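Local atomic coordinates of MIPZ (Caulobacter crescentus, PDB entry 2XJ9), a protein that acts as an ATPase of the P-loop class that positions the bacterial division plane, dimerising and binding the nucleoid to form a gradient that inhibits division. Residues E86-F97 against S116-R125; P216-Y224 against Q249-L260. The protein carries 1 engineered substitution. All blocks are in the same frame, centred on the assembly; numbering follows the deposited sequence.

How the contacts relate
Contact 1 comes first along the chain. Residues 86-97 begin helix 86-103; the chain then runs through strand 106-110 and turns into helix 117-124, so contact 1 closes a loop of 18 residues and packs together two successive helices flanking strand 106-110 in the chain. Contact 2 opens later, after strand 213-215, an outermost strand of the parallel sheet within this chain: residues 216-224 carry part of the nucleotide pocket, and 24 residues without helix or strand lead to helix 249-263, which folds back on them. The two loops are in series, neither nested nor crossed. The centres of contacts 1 and 2 lie about 32 Å apart, on opposite sides of the chain's centre. Contact 2 holds the adenine end.

Contact 1: residues E86-F97 against S116-R125; sequences EEEQVAGFEAAF and SAITRMAHGR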
loop_
_atom_site.group_PDB
_atom_site.type_symbol
_atom_site.label_atom_id
_atom_site.label_comp_id
_atom_site.label_asym_id
_atom_site.label_seq_id
_atom_site.Cartn_x
_atom_site.Cartn_y
_atom_site.Cartn_z
ATOM N N GLU A 86 -11.941 -4.842 19.188
ATOM C CA GLU A 86 -10.524 -5.177 19.402
ATOM C C GLU A 86 -10.386 -6.447 20.240
ATOM O O GLU A 86 -9.817 -7.439 19.788
ATOM C CB GLU A 86 -9.747 -4.019 20.065
ATOM C CG GLU A 86 -9.720 -2.694 19.282
ATOM C CD GLU A 86 -8.620 -2.600 18.175
ATOM O OE1 GLU A 86 -8.213 -3.628 17.578
ATOM O OE2 GLU A 86 -8.160 -1.465 17.894
ATOM N N GLU A 87 -10.918 -6.413 21.457
ATOM C CA GLU A 87 -10.867 -7.575 22.358
ATOM C C GLU A 87 -11.036 -8.941 21.667
ATOM O O GLU A 87 -10.246 -9.852 21.892
ATOM C CB GLU A 87 -11.904 -7.439 23.479
ATOM C CG GLU A 87 -13.328 -7.218 22.953
ATOM C CD GLU A 87 -14.409 -7.421 24.006
ATOM O OE1 GLU A 87 -15.610 -7.261 23.670
ATOM O OE2 GLU A 87 -14.057 -7.744 25.162
ATOM N N GLU A 88 -12.063 -9.098 20.843
ATOM C CA GLU A 88 -12.277 -10.389 20.203
ATOM C C GLU A 88 -11.167 -10.712 19.221
ATOM O O GLU A 88 -10.786 -11.868 19.062
ATOM C CB GLU A 88 -13.628 -10.445 19.497
ATOM C CG GLU A 88 -14.813 -10.657 20.412
ATOM C CD GLU A 88 -16.117 -10.802 19.638
ATOM O OE1 GLU A 88 -17.107 -10.146 20.035
ATOM O OE2 GLU A 88 -16.150 -11.570 18.638
ATOM N N GLN A 89 -10.659 -9.688 18.544
ATOM C CA GLN A 89 -9.572 -9.887 17.587
ATOM C C GLN A 89 -8.335 -10.354 18.332
ATOM O O GLN A 89 -7.733 -11.371 17.978
ATOM C CB GLN A 89 -9.267 -8.602 16.820
ATOM C CG GLN A 89 -10.325 -8.218 15.813
ATOM C CD GLN A 89 -10.174 -6.796 15.363
ATOM O OE1 GLN A 89 -9.059 -6.272 15.301
ATOM N NE2 GLN A 89 -11.286 -6.155 15.051
ATOM N N VAL A 90 -7.975 -9.607 19.377
ATOM C CA VAL A 90 -6.876 -9.968 20.260
ATOM C C VAL A 90 -6.998 -11.382 20.811
ATOM O O VAL A 90 -6.013 -12.112 20.863
ATOM C CB VAL A 90 -6.819 -9.035 21.437
ATOM C CG1 VAL A 90 -5.668 -9.436 22.349
ATOM C CG2 VAL A 90 -6.690 -7.613 20.952
ATOM N N ALA A 91 -8.203 -11.763 21.231
ATOM C CA ALA A 91 -8.450 -13.118 21.718
ATOM C C ALA A 91 -8.096 -14.155 20.664
ATOM O O ALA A 91 -7.420 -15.135 20.963
ATOM C CB ALA A 91 -9.885 -13.275 22.157
ATOM N N GLY A 92 -8.557 -13.919 19.431
ATOM C CA GLY A 92 -8.215 -14.736 18.268
ATOM C C GLY A 92 -6.722 -14.839 18.006
ATOM O O GLY A 92 -6.201 -15.931 17.793
ATOM N N PHE A 93 -6.031 -13.702 18.028
ATOM C CA PHE A 93 -4.575 -13.691 17.919
ATOM C C PHE A 93 -3.982 -14.663 18.938
ATOM O O PHE A 93 -3.319 -15.630 18.567
ATOM C CB PHE A 93 -4.034 -12.273 18.141
ATOM C CG PHE A 93 -2.553 -12.131 17.903
ATOM C CD1 PHE A 93 -1.857 -13.074 17.174
ATOM C CD2 PHE A 93 -1.858 -11.054 18.430
ATOM C CE1 PHE A 93 -0.497 -12.947 16.967
ATOM C CE2 PHE A 93 -0.494 -10.917 18.237
ATOM C CZ PHE A 93 0.185 -11.865 17.501
ATOM N N GLU A 94 -4.239 -14.379 20.216
ATOM C CA GLU A 94 -3.892 -15.230 21.353
ATOM C C GLU A 94 -3.886 -16.707 21.011
ATOM O O GLU A 94 -2.847 -17.366 21.038
ATOM C CB GLU A 94 -4.923 -15.004 22.451
ATOM C CG GLU A 94 -4.376 -14.447 23.742
ATOM C CD GLU A 94 -3.250 -13.492 23.498
ATOM O OE1 GLU A 94 -2.373 -13.837 22.673
ATOM O OE2 GLU A 94 -3.249 -12.411 24.132
ATOM N N ALA A 95 -5.076 -17.221 20.723
ATOM C CA ALA A 95 -5.263 -18.600 20.284
ATOM C C ALA A 95 -4.281 -19.019 19.202
ATOM O O ALA A 95 -3.641 -20.052 19.307
ATOM C CB ALA A 95 -6.676 -18.793 19.790
ATOM N N ALA A 96 -4.178 -18.218 18.150
ATOM C CA ALA A 96 -3.319 -18.562 17.026
ATOM C C ALA A 96 -1.827 -18.500 17.381
ATOM O O ALA A 96 -1.068 -19.383 17.000
ATOM C CB ALA A 96 -3.633 -17.680 15.821
ATOM N N PHE A 97 -1.402 -17.462 18.099
ATOM C CA PHE A 97 0.007 -17.351 18.470
ATOM C C PHE A 97 0.393 -18.480 19.407
ATOM O O PHE A 97 1.254 -19.296 19.087
ATOM C CB PHE A 97 0.310 -16.014 19.134
ATOM C CG PHE A 97 1.724 -15.888 19.617
ATOM C CD1 PHE A 97 2.022 -16.016 20.961
ATOM C CD2 PHE A 97 2.756 -15.643 18.729
ATOM C CE1 PHE A 97 3.325 -15.900 21.415
ATOM C CE2 PHE A 97 4.065 -15.525 19.174
ATOM C CZ PHE A 97 4.348 -15.654 20.518
ATOM N N SER A 116 -3.498 -1.072 14.771
ATOM C CA SER A 116 -4.499 -1.886 15.461
ATOM C C SER A 116 -3.933 -2.536 16.710
ATOM O O SER A 116 -2.725 -2.504 16.959
ATOM C CB SER A 116 -5.096 -2.954 14.537
ATOM O OG SER A 116 -4.111 -3.843 14.039
ATOM N N ALA A 117 -4.815 -3.134 17.497
ATOM C CA ALA A 117 -4.378 -3.742 18.737
ATOM C C ALA A 117 -3.478 -4.922 18.410
ATOM O O ALA A 117 -2.350 -5.019 18.898
ATOM C CB ALA A 117 -5.570 -4.191 19.557
ATOM N N ILE A 118 -3.980 -5.826 17.576
ATOM C CA ILE A 118 -3.222 -7.027 17.281
ATOM C C ILE A 118 -1.890 -6.673 16.630
ATOM O O ILE A 118 -0.857 -7.262 16.921
ATOM C CB ILE A 118 -4.027 -7.996 16.442
ATOM C CG1 ILE A 118 -4.454 -7.355 15.133
ATOM C CG2 ILE A 118 -5.257 -8.443 17.212
ATOM C CD1 ILE A 118 -5.264 -8.300 14.256
ATOM N N THR A 119 -1.903 -5.677 15.765
ATOM C CA THR A 119 -0.653 -5.191 15.221
ATOM C C THR A 119 0.324 -4.770 16.319
ATOM O O THR A 119 1.449 -5.244 16.345
ATOM C CB THR A 119 -0.882 -4.057 14.236
ATOM O OG1 THR A 119 -1.016 -4.625 12.931
ATOM C CG2 THR A 119 0.299 -3.091 14.245
ATOM N N ARG A 120 -0.101 -3.892 17.222
ATOM C CA ARG A 120 0.768 -3.463 18.316
ATOM C C ARG A 120 1.233 -4.626 19.205
ATOM O O ARG A 120 2.333 -4.615 19.760
ATOM C CB ARG A 120 0.041 -2.453 19.184
ATOM C CG ARG A 120 -0.552 -1.291 18.442
ATOM C CD ARG A 120 -0.205 -0.052 19.225
ATOM N NE ARG A 120 -0.437 1.137 18.477
ATOM C CZ ARG A 120 0.394 2.049 17.979
ATOM N NH1 ARG A 120 1.718 2.064 18.122
ATOM N NH2 ARG A 120 -0.195 3.020 17.310
ATOM N N MET A 121 0.372 -5.625 19.355
ATOM C CA MET A 121 0.681 -6.790 20.170
ATOM C C MET A 121 1.777 -7.612 19.532
ATOM O O MET A 121 2.569 -8.250 20.221
ATOM C CB MET A 121 -0.556 -7.674 20.326
ATOM C CG MET A 121 -1.570 -7.176 21.314
ATOM S SD MET A 121 -1.816 -8.489 22.505
ATOM C CE MET A 121 -2.253 -9.850 21.433
ATOM N N ALA A 122 1.803 -7.622 18.207
ATOM C CA ALA A 122 2.763 -8.436 17.498
ATOM C C ALA A 122 4.128 -7.794 17.561
ATOM O O ALA A 122 5.128 -8.469 17.550
ATOM C CB ALA A 122 2.325 -8.626 16.063
ATOM N N HIS A 123 4.177 -6.477 17.640
ATOM C CA HIS A 123 5.471 -5.811 17.599
ATOM C C HIS A 123 6.190 -6.033 18.925
ATOM O O HIS A 123 7.417 -6.078 18.990
ATOM C CB HIS A 123 5.346 -4.318 17.203
ATOM C CG HIS A 123 5.290 -4.090 15.709
ATOM N ND1 HIS A 123 4.138 -4.259 14.968
ATOM C CD2 HIS A 123 6.248 -3.724 14.819
ATOM C CE1 HIS A 123 4.387 -4.014 13.693
ATOM N NE2 HIS A 123 5.660 -3.685 13.574
ATOM N N GLY A 124 5.403 -6.220 19.977
ATOM C CA GLY A 124 5.943 -6.466 21.297
ATOM C C GLY A 124 6.424 -7.883 21.556
ATOM O O GLY A 124 7.144 -8.113 22.515
ATOM N N ARG A 125 6.037 -8.836 20.719
ATOM C CA ARG A 125 6.455 -10.229 20.890
ATOM C C ARG A 125 7.415 -10.691 19.808
ATOM O O ARG A 125 7.548 -11.883 19.567
ATOM C CB ARG A 125 5.243 -11.156 20.855
ATOM C CG ARG A 125 4.395 -11.149 22.101
ATOM C CD ARG A 125 2.924 -11.333 21.747
ATOM N NE ARG A 125 2.276 -12.487 22.309
ATOM C CZ ARG A 125 1.087 -12.610 22.897
ATOM N NH1 ARG A 125 0.771 -13.839 23.280
ATOM N NH2 ARG A 125 0.239 -11.607 23.122
#
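Val90 and Phe93 on helix 86-97 pack against Ala117, Ile118 and Met121 on helix 117-124, two successive helices of a P-loop α/β fold, with strand 106-110 between them in the chain. Their axes approach to 9.5 Å at 38°, close enough for small and branched residues to mesh. The apolar contacts come first. Ile118 CG2, anti to its own carbonyl carbon, reaches the backbone of the other helix, 3.7 Å from Val90 N. Val90 splits its methyls: CG2 lies against Ala117 CB, while CG1 meets Met121 CE at 3.6 Å. Met121, bent at chi2 and chi3, slides past Phe93 in the opposite direction and sets its CB in the plane of the ring, at the edge. Ala122 N also lies at the ring edge, and the small Ala122 lets Phe93 CZ come within 4.1 Å of its CB.

Polar contacts close both ends. Ser116 N-caps the second helix by a weak bond from Thr119 N to its OG, and Ala117 N gives another weak bond, 3.4 Å, to Glu86 OE1; a carboxylate here probably suits the positive helix start. At the far end Arg125 NH1 makes a salt bridge to Glu94 OE1 at 3.2 Å whose hydrogen bond is bent and weak. A leucine in place of Arg125 would probably cost Glu94 its charged mate across the contact and strip the guanidinium from Phe97. The guanidinium plane stands 78° from the Phe97 ring, with Arg125 NE over one face, 3.7 Å from Phe97 CE1.

Contact 2: residues P216-Y224 against Q249-L260; sequences PGLRDRVIY and QHLAARQELRAL. With AGS (phosphothiophosphoric acid-adenylate ester), chain D.
Tyr224 and Arg221 both turn their polar ends to one carboxylate, that of Glu256. The Tyr224 ring and the carboxylate are nearly coplanar, 28° apart, and Tyr224 OH donates to Glu256 OE1 at 2.6 Å, nearly along the C-O axis. Glu256 is extended beyond CG (chi2 173°), which carries its acid from the helix out to the loop. Arg221 and Glu256 reach toward each other from opposite directions, the guanidinium turned 52° from the carboxylate, and NH1 makes a salt bridge to Glu256 OE2, although the position of NH1 is uncertain. Ala252 CB and Ala253 N lie over one guanidinium face and Arg219 CB over the opposite one, toward its rim.

The loop 216-224 follows the edge strand 213-215 of the P-loop ATPase fold and reads the adenine through its backbone. Arg219 O accepts from N6 of the nucleotide at 3.2 Å, and Arg221 N donates to N1 at 3.0 Å, a pairing that suits adenine. Lys13, Ser136 and Asp139 of the second subunit bind the same nucleotide, which thus lies between the two chains. Leu218 CD1 lies over one face of the Tyr224 ring, toward its rim, and Tyr224 CE1 rests 4.2 Å from Ala253 CB, a residue small enough to admit the ring. Toward the start of the helix, Ile223 crosses His250 at about a right angle, with CD1 4.0 Å from His250 CE1. At the other end Pro216 CD, on a rigid ring, meets Leu260 CD2 at 4.0 Å.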
loop_
_atom_site.group_PDB
_atom_site.type_symbol
_atom_site.label_atom_id
_atom_site.label_comp_id
_atom_site.label_asym_id
_atom_site.label_seq_id
_atom_site.Cartn_x
_atom_site.Cartn_y
_atom_site.Cartn_z
ATOM N N PRO A 216 19.546 -5.231 2.368
ATOM C CA PRO A 216 19.629 -5.213 0.905
ATOM C C PRO A 216 18.250 -5.164 0.248
ATOM O O PRO A 216 17.336 -5.899 0.653
ATOM C CB PRO A 216 20.299 -6.552 0.570
ATOM C CG PRO A 216 20.436 -7.309 1.895
ATOM C CD PRO A 216 19.612 -6.597 2.906
ATOM N N GLY A 217 18.106 -4.314 -0.768
ATOM C CA GLY A 217 16.829 -4.155 -1.443
ATOM C C GLY A 217 16.407 -5.318 -2.332
ATOM O O GLY A 217 17.238 -6.109 -2.776
ATOM N N LEU A 218 15.101 -5.437 -2.567
ATOM C CA LEU A 218 14.608 -6.190 -3.718
ATOM C C LEU A 218 14.307 -5.220 -4.858
ATOM O O LEU A 218 14.099 -4.029 -4.638
ATOM C CB LEU A 218 13.348 -6.960 -3.372
ATOM C CG LEU A 218 13.432 -7.906 -2.173
ATOM C CD1 LEU A 218 12.197 -8.824 -2.147
ATOM C CD2 LEU A 218 14.708 -8.716 -2.236
ATOM N N ARG A 219 14.294 -5.715 -6.081
ATOM C CA ARG A 219 14.014 -4.833 -7.194
ATOM C C ARG A 219 12.657 -5.186 -7.727
ATOM O O ARG A 219 12.177 -6.292 -7.521
ATOM C CB ARG A 219 15.072 -4.977 -8.272
ATOM C CG ARG A 219 16.436 -4.545 -7.794
ATOM C CD ARG A 219 17.351 -4.238 -8.958
ATOM N NE ARG A 219 16.614 -3.654 -10.078
ATOM C CZ ARG A 219 17.181 -3.023 -11.105
ATOM N NH1 ARG A 219 16.427 -2.524 -12.079
ATOM N NH2 ARG A 219 18.502 -2.881 -11.154
ATOM N N ASP A 220 12.031 -4.234 -8.394
ATOM C CA ASP A 220 10.747 -4.452 -9.037
ATOM C C ASP A 220 10.896 -5.610 -10.030
ATOM O O ASP A 220 11.725 -5.565 -10.918
ATOM C CB ASP A 220 10.320 -3.147 -9.725
ATOM C CG ASP A 220 8.848 -3.103 -10.064
ATOM O OD1 ASP A 220 8.099 -4.006 -9.644
ATOM O OD2 ASP A 220 8.434 -2.145 -10.752
ATOM N N ARG A 221 10.113 -6.664 -9.863
ATOM C CA ARG A 221 10.280 -7.843 -10.689
ATOM C C ARG A 221 9.002 -8.625 -10.812
ATOM O O ARG A 221 8.481 -9.129 -9.824
ATOM C CB ARG A 221 11.316 -8.753 -10.073
ATOM C CG ARG A 221 12.715 -8.251 -10.215
ATOM C CD ARG A 221 13.654 -9.421 -10.405
ATOM N NE ARG A 221 14.966 -8.978 -10.848
ATOM C CZ ARG A 221 15.940 -8.643 -10.014
ATOM N NH1 ARG A 221 15.731 -8.708 -8.707
ATOM N NH2 ARG A 221 17.116 -8.247 -10.484
ATOM N N VAL A 222 8.523 -8.769 -12.032
ATOM C CA VAL A 222 7.323 -9.539 -12.309
ATOM C C VAL A 222 7.224 -10.860 -11.547
ATOM O O VAL A 222 6.140 -11.265 -11.142
ATOM C CB VAL A 222 7.244 -9.876 -13.816
ATOM C CG1 VAL A 222 5.794 -10.059 -14.246
ATOM C CG2 VAL A 222 7.927 -8.784 -14.634
ATOM N N ILE A 223 8.354 -11.538 -11.387
ATOM C CA ILE A 223 8.385 -12.866 -10.800
ATOM C C ILE A 223 8.027 -12.820 -9.308
ATOM O O ILE A 223 7.650 -13.843 -8.704
ATOM C CB ILE A 223 9.766 -13.559 -11.026
ATOM C CG1 ILE A 223 9.725 -15.020 -10.580
ATOM C CG2 ILE A 223 10.872 -12.814 -10.309
ATOM C CD1 ILE A 223 8.748 -15.862 -11.368
ATOM N N TYR A 224 8.122 -11.630 -8.719
ATOM C CA TYR A 224 7.774 -11.461 -7.307
ATOM C C TYR A 224 6.271 -11.314 -7.107
ATOM O O TYR A 224 5.791 -11.209 -5.973
ATOM C CB TYR A 224 8.468 -10.239 -6.729
ATOM C CG TYR A 224 9.953 -10.410 -6.450
ATOM C CD1 TYR A 224 10.487 -11.648 -6.119
ATOM C CD2 TYR A 224 10.821 -9.332 -6.526
ATOM C CE1 TYR A 224 11.844 -11.799 -5.874
ATOM C CE2 TYR A 224 12.159 -9.480 -6.279
ATOM C CZ TYR A 224 12.663 -10.714 -5.950
ATOM O OH TYR A 224 13.999 -10.862 -5.696
ATOM N N GLN A 249 15.877 -13.210 -15.485
ATOM C CA GLN A 249 15.543 -12.603 -14.188
ATOM C C GLN A 249 15.561 -13.567 -12.972
ATOM O O GLN A 249 15.882 -13.149 -11.858
ATOM C CB GLN A 249 14.181 -11.899 -14.260
ATOM C CG GLN A 249 14.015 -10.895 -15.403
ATOM C CD GLN A 249 13.981 -9.418 -14.951
ATOM O OE1 GLN A 249 14.171 -8.513 -15.773
ATOM N NE2 GLN A 249 13.736 -9.172 -13.656
ATOM N N HIS A 250 15.223 -14.839 -13.173
ATOM C CA HIS A 250 15.105 -15.761 -12.050
ATOM C C HIS A 250 16.371 -15.813 -11.214
ATOM O O HIS A 250 16.310 -15.812 -9.987
ATOM C CB HIS A 250 14.752 -17.166 -12.528
ATOM C CG HIS A 250 13.436 -17.245 -13.230
ATOM N ND1 HIS A 250 12.693 -16.123 -13.535
ATOM C CD2 HIS A 250 12.731 -18.305 -13.692
ATOM C CE1 HIS A 250 11.583 -16.488 -14.152
ATOM N NE2 HIS A 250 11.583 -17.806 -14.262
ATOM N N LEU A 251 17.523 -15.852 -11.873
ATOM C CA LEU A 251 18.772 -16.012 -11.155
ATOM C C LEU A 251 19.089 -14.787 -10.319
ATOM O O LEU A 251 19.481 -14.912 -9.167
ATOM C CB LEU A 251 19.917 -16.337 -12.117
ATOM C CG LEU A 251 19.706 -17.617 -12.941
ATOM C CD1 LEU A 251 20.954 -17.939 -13.762
ATOM C CD2 LEU A 251 19.306 -18.806 -12.046
ATOM N N ALA A 252 18.910 -13.600 -10.882
ATOM C CA ALA A 252 19.134 -12.391 -10.102
ATOM C C ALA A 252 18.210 -12.365 -8.884
ATOM O O ALA A 252 18.580 -11.878 -7.810
ATOM C CB ALA A 252 18.906 -11.174 -10.951
ATOM N N ALA A 253 17.008 -12.896 -9.066
ATOM C CA ALA A 253 15.987 -12.889 -8.022
ATOM C C ALA A 253 16.336 -13.786 -6.830
ATOM O O ALA A 253 16.300 -13.347 -5.669
ATOM C CB ALA A 253 14.626 -13.284 -8.601
ATOM N N ARG A 254 16.663 -15.042 -7.113
ATOM C CA ARG A 254 16.977 -15.960 -6.041
ATOM C C ARG A 254 18.253 -15.475 -5.367
ATOM O O ARG A 254 18.490 -15.738 -4.178
ATOM C CB ARG A 254 17.120 -17.376 -6.573
ATOM C CG ARG A 254 18.462 -17.680 -7.192
ATOM C CD ARG A 254 18.374 -18.915 -8.068
ATOM N NE ARG A 254 17.447 -19.850 -7.502
ATOM C CZ ARG A 254 16.304 -20.352 -7.962
ATOM N NH1 ARG A 254 15.700 -21.177 -7.128
ATOM N NH2 ARG A 254 15.767 -20.108 -9.157
ATOM N N GLN A 255 19.060 -14.744 -6.130
ATOM C CA GLN A 255 20.217 -14.041 -5.581
ATOM C C GLN A 255 19.843 -13.065 -4.466
ATOM O O GLN A 255 20.269 -13.248 -3.333
ATOM C CB GLN A 255 20.982 -13.308 -6.683
ATOM C CG GLN A 255 22.148 -14.098 -7.238
ATOM C CD GLN A 255 23.102 -14.547 -6.140
ATOM O OE1 GLN A 255 24.070 -15.268 -6.399
ATOM N NE2 GLN A 255 22.830 -14.123 -4.902
ATOM N N GLU A 256 19.056 -12.038 -4.794
ATOM C CA GLU A 256 18.608 -11.031 -3.831
ATOM C C GLU A 256 17.949 -11.632 -2.613
ATOM O O GLU A 256 18.147 -11.158 -1.498
ATOM C CB GLU A 256 17.571 -10.135 -4.464
ATOM C CG GLU A 256 18.078 -9.257 -5.538
ATOM C CD GLU A 256 16.961 -8.546 -6.214
ATOM O OE1 GLU A 256 15.803 -8.957 -5.988
ATOM O OE2 GLU A 256 17.228 -7.588 -6.968
ATOM N N LEU A 257 17.120 -12.642 -2.838
ATOM C CA LEU A 257 16.442 -13.293 -1.751
ATOM C C LEU A 257 17.491 -13.857 -0.822
ATOM O O LEU A 257 17.412 -13.693 0.401
ATOM C CB LEU A 257 15.570 -14.419 -2.263
ATOM C CG LEU A 257 14.067 -14.196 -2.207
ATOM C CD1 LEU A 257 13.718 -12.708 -2.269
ATOM C CD2 LEU A 257 13.428 -14.961 -3.346
ATOM N N ARG A 258 18.478 -14.524 -1.405
ATOM C CA ARG A 258 19.548 -15.108 -0.608
ATOM C C ARG A 258 20.290 -14.026 0.179
ATOM O O ARG A 258 20.421 -14.114 1.394
ATOM C CB ARG A 258 20.503 -15.907 -1.489
ATOM C CG ARG A 258 21.436 -16.808 -0.718
ATOM C CD ARG A 258 22.261 -17.663 -1.661
ATOM N NE ARG A 258 21.415 -18.574 -2.431
ATOM C CZ ARG A 258 21.379 -18.640 -3.764
ATOM N NH1 ARG A 258 20.563 -19.513 -4.360
ATOM N NH2 ARG A 258 22.160 -17.843 -4.501
ATOM N N ALA A 259 20.748 -12.988 -0.501
ATOM C CA ALA A 259 21.401 -11.894 0.196
ATOM C C ALA A 259 20.538 -11.438 1.346
ATOM O O ALA A 259 21.011 -11.300 2.467
ATOM C CB ALA A 259 21.644 -10.753 -0.721
ATOM N N LEU A 260 19.263 -11.206 1.057
ATOM C CA LEU A 260 18.295 -10.811 2.072
ATOM C C LEU A 260 18.307 -11.768 3.275
ATOM O O LEU A 260 18.605 -11.359 4.397
ATOM C CB LEU A 260 16.893 -10.690 1.457
ATOM C CG LEU A 260 15.857 -9.814 2.180
ATOM C CD1 LEU A 260 14.741 -10.678 2.732
ATOM C CD2 LEU A 260 16.497 -8.999 3.310
HETATM P PG AGS D . -0.764 -3.530 2.275
HETATM S S1G AGS D . -0.800 -2.236 3.088
HETATM O O2G AGS D . -1.856 -3.676 1.237
HETATM O O3G AGS D . -0.614 -4.813 3.063
HETATM P PB AGS D . 1.799 -4.556 1.481
HETATM O O1B AGS D . 2.877 -3.894 2.312
HETATM O O2B AGS D . 1.198 -5.906 1.779
HETATM O O3B AGS D . 0.605 -3.466 1.408
HETATM P PA AGS D . 2.402 -5.782 -1.016
HETATM O O1A AGS D . 3.328 -6.863 -0.498
HETATM O O2A AGS D . 1.013 -6.137 -1.404
HETATM O O3A AGS D . 2.367 -4.553 -0.011
HETATM O "O5'" AGS D . 3.107 -5.036 -2.244
HETATM C "C5'" AGS D . 2.444 -3.956 -2.879
HETATM C "C4'" AGS D . 2.287 -4.239 -4.382
HETATM O "O4'" AGS D . 3.594 -4.329 -4.884
HETATM C "C3'" AGS D . 1.655 -5.573 -4.740
HETATM O "O3'" AGS D . 0.965 -5.432 -5.969
HETATM C "C2'" AGS D . 2.785 -6.545 -4.996
HETATM O "O2'" AGS D . 2.348 -7.513 -5.960
HETATM C "C1'" AGS D . 3.853 -5.593 -5.493
HETATM N N9 AGS D . 5.273 -5.785 -5.123
HETATM C C8 AGS D . 5.808 -5.631 -3.889
HETATM N N7 AGS D . 7.158 -5.823 -3.908
HETATM C C5 AGS D . 7.484 -6.077 -5.189
HETATM C C6 AGS D . 8.717 -6.360 -5.906
HETATM N N6 AGS D . 9.883 -6.412 -5.232
HETATM N N1 AGS D . 8.626 -6.556 -7.238
HETATM C C2 AGS D . 7.469 -6.516 -7.918
HETATM N N3 AGS D . 6.301 -6.265 -7.332
HETATM C C4 AGS D . 6.254 -6.038 -5.994
#